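Local coordinates for protein 6-phospho-beta-glucosidase BglT (Thermotoga maritima, PDB 1UP7) that hydrolyses cellobiose 6'-phosphate to glucose 6-phosphate and glucose, as a family 4 glycosidase that depends on NAD(+) and a manganese ion, at residues L392-V396 / E397-D401. Numbering follows the deposited sequence.
Sequences LGPDV and EDAKD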
ATOM      1  N   LEU A 392     -24.193   7.471  12.679  1.00 18.05           N
ATOM      2  CA  LEU A 392     -25.392   7.556  13.523  1.00 17.44           C
ATOM      3  C   LEU A 392     -25.309   8.714  14.518  1.00 17.67           C
ATOM      4  O   LEU A 392     -26.138   8.814  15.436  1.00 17.42           O
ATOM      5  CB  LEU A 392     -25.643   6.243  14.272  1.00 17.87           C
ATOM      6  CG  LEU A 392     -25.937   4.981  13.425  1.00 19.22           C
ATOM      7  CD1 LEU A 392     -25.792   3.713  14.284  1.00 17.98           C
ATOM      8  CD2 LEU A 392     -27.324   5.041  12.827  1.00 18.84           C
ATOM      9  N   GLY A 393     -24.323   9.600  14.315  1.00 17.31           N
ATOM     10  CA  GLY A 393     -24.180  10.791  15.129  1.00 17.65           C
ATOM     11  C   GLY A 393     -25.146  11.929  14.817  1.00 17.79           C
ATOM     12  O   GLY A 393     -26.003  11.816  13.956  1.00 18.31           O
ATOM     13  N   PRO A 394     -25.019  13.026  15.550  1.00 17.72           N
ATOM     14  CA  PRO A 394     -25.914  14.184  15.411  1.00 17.57           C
ATOM     15  C   PRO A 394     -25.710  14.977  14.114  1.00 17.36           C
ATOM     16  O   PRO A 394     -24.623  15.011  13.562  1.00 17.55           O
ATOM     17  CB  PRO A 394     -25.488  15.066  16.599  1.00 17.19           C
ATOM     18  CG  PRO A 394     -24.051  14.722  16.806  1.00 17.22           C
ATOM     19  CD  PRO A 394     -24.002  13.241  16.600  1.00 17.54           C
ATOM     20  N   ASP A 395     -26.773  15.596  13.642  1.00 17.34           N
ATOM     21  CA  ASP A 395     -26.674  16.716  12.735  1.00 17.93           C
ATOM     22  C   ASP A 395     -25.920  17.876  13.458  1.00 17.84           C
ATOM     23  O   ASP A 395     -25.912  17.958  14.681  1.00 17.70           O
ATOM     24  CB  ASP A 395     -28.092  17.172  12.391  1.00 17.47           C
ATOM     25  CG  ASP A 395     -28.717  16.401  11.237  1.00 18.42           C
ATOM     26  OD1 ASP A 395     -28.153  15.413  10.756  1.00 20.01           O
ATOM     27  OD2 ASP A 395     -29.809  16.730  10.715  1.00 21.65           O
ATOM     28  N   VAL A 396     -25.301  18.756  12.682  1.00 17.78           N
ATOM     29  CA  VAL A 396     -24.649  19.950  13.198  1.00 16.96           C
ATOM     30  C   VAL A 396     -25.472  20.690  14.237  1.00 17.18           C
ATOM     31  O   VAL A 396     -24.944  21.030  15.300  1.00 16.77           O
ATOM     32  CB  VAL A 396     -24.209  20.859  12.029  1.00 17.54           C
ATOM     33  CG1 VAL A 396     -23.947  22.288  12.508  1.00 14.54           C
ATOM     34  CG2 VAL A 396     -22.957  20.223  11.356  1.00 15.85           C
ATOM     35  N   GLU A 397     -26.767  20.885  13.965  1.00 17.19           N
ATOM     36  CA  GLU A 397     -27.655  21.623  14.885  1.00 17.65           C
ATOM     37  C   GLU A 397     -27.767  21.000  16.283  1.00 17.50           C
ATOM     38  O   GLU A 397     -28.143  21.687  17.208  1.00 17.68           O
ATOM     39  CB  GLU A 397     -29.090  21.843  14.291  1.00 17.74           C
ATOM     40  CG  GLU A 397     -29.885  20.541  14.040  1.00 17.85           C
ATOM     41  CD  GLU A 397     -31.339  20.745  13.590  1.00 19.99           C
ATOM     42  OE1 GLU A 397     -32.138  21.300  14.383  1.00 19.11           O
ATOM     43  OE2 GLU A 397     -31.704  20.297  12.458  1.00 18.81           O
ATOM     44  N   ASP A 398     -27.495  19.712  16.436  1.00 17.42           N
ATOM     45  CA  ASP A 398     -27.627  19.072  17.741  1.00 17.72           C
ATOM     46  C   ASP A 398     -26.305  18.721  18.391  1.00 17.61           C
ATOM     47  O   ASP A 398     -26.289  18.332  19.559  1.00 17.43           O
ATOM     48  CB  ASP A 398     -28.417  17.769  17.657  1.00 17.59           C
ATOM     49  CG  ASP A 398     -29.838  17.970  17.180  1.00 19.27           C
ATOM     50  OD1 ASP A 398     -30.555  18.800  17.759  1.00 17.21           O
ATOM     51  OD2 ASP A 398     -30.324  17.317  16.227  1.00 21.66           O
ATOM     52  N   ALA A 399     -25.207  18.791  17.636  1.00 17.22           N
ATOM     53  CA  ALA A 399     -23.943  18.223  18.108  1.00 17.53           C
ATOM     54  C   ALA A 399     -23.427  18.858  19.405  1.00 17.76           C
ATOM     55  O   ALA A 399     -22.998  18.159  20.312  1.00 17.32           O
ATOM     56  CB  ALA A 399     -22.875  18.199  16.989  1.00 16.41           C
ATOM     57  N   LYS A 400     -23.521  20.173  19.514  1.00 18.34           N
ATOM     58  CA  LYS A 400     -23.002  20.840  20.696  1.00 19.57           C
ATOM     59  C   LYS A 400     -23.757  20.519  21.955  1.00 19.29           C
ATOM     60  O   LYS A 400     -23.129  20.215  22.982  1.00 19.53           O
ATOM     61  CB  LYS A 400     -22.979  22.355  20.498  1.00 20.78           C
ATOM     62  CG  LYS A 400     -21.597  22.879  20.402  1.00 23.81           C
ATOM     63  CD  LYS A 400     -21.641  24.278  19.857  1.00 29.31           C
ATOM     64  CE  LYS A 400     -20.640  25.141  20.589  1.00 33.32           C
ATOM     65  NZ  LYS A 400     -20.293  24.518  21.888  1.00 35.65           N
ATOM     66  N   ASP A 401     -25.080  20.633  21.905  1.00 19.21           N
ATOM     67  CA  ASP A 401     -25.886  20.334  23.084  1.00 19.85           C
ATOM     68  C   ASP A 401     -25.707  18.870  23.481  1.00 19.05           C
ATOM     69  O   ASP A 401     -25.579  18.572  24.661  1.00 19.12           O
ATOM     70  CB  ASP A 401     -27.369  20.661  22.856  1.00 20.58           C
ATOM     71  CG  ASP A 401     -27.643  22.144  22.822  1.00 21.97           C
ATOM     72  OD1 ASP A 401     -26.874  22.908  23.420  1.00 24.92           O
ATOM     73  OD2 ASP A 401     -28.616  22.643  22.225  1.00 26.98           O
TER
HETATM   74  O   HOH W   1     -29.219  15.127  15.236  1.00 24.37           O
HETATM   75  O   HOH W   2     -30.044  19.482  10.650  1.00 26.41           O
HETATM   76  O   HOH W   3     -25.093  21.984  17.845  1.00 29.39           O
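With chi1 at 64°, Glu397 sets CG between its own backbone N and carbonyl carbon, which turns the chain back beside Asp395, whose CG is anti to its carbonyl carbon (chi1 -85°). The two carboxylates thereby meet over a water at the first turn of the C-terminal helix 396-409, where a loop from helix 380-389 winds into it. Water 2 donates to both Asp395 OD2, at 2.8 Å, and Glu397 OE2, bridging two acidic groups whose like charges it probably only eases. Acidic side chains probably suit this end of a helix, where the dipole is positive.

The turn itself is closed by backbone bonds. The amide N of Asp398 donates to Asp395 O at 2.9 Å, and Ala399 N reaches Val396 O at 3.2 Å in the same i to i+3 pattern; a further bond from Ala399 N to Asp395 O is weak. Pro394, having no N-H to give, fits a place just before the helix, and its ring lies against the new turn: CG touches Ala399 CB at 3.7 Å, a methyl small enough to let the ring come close.

Pro394 and Ala399 also pack on Leu387 and Leu388 of helix 380-389, respectively, while the branched Val396 reaches Leu388 as well as Pro229 of the second subunit. That subunit also takes up the acidic ends, its Lys251 forming a salt bridge with Asp398 OD2 and giving its backbone N to Asp395 OD2. The turn thus joins the C-terminal helix to a subunit interface. Water 1 ties loop to helix once more, accepting from Asp395 N and donating to Asp398 OD2 at 2.6 Å.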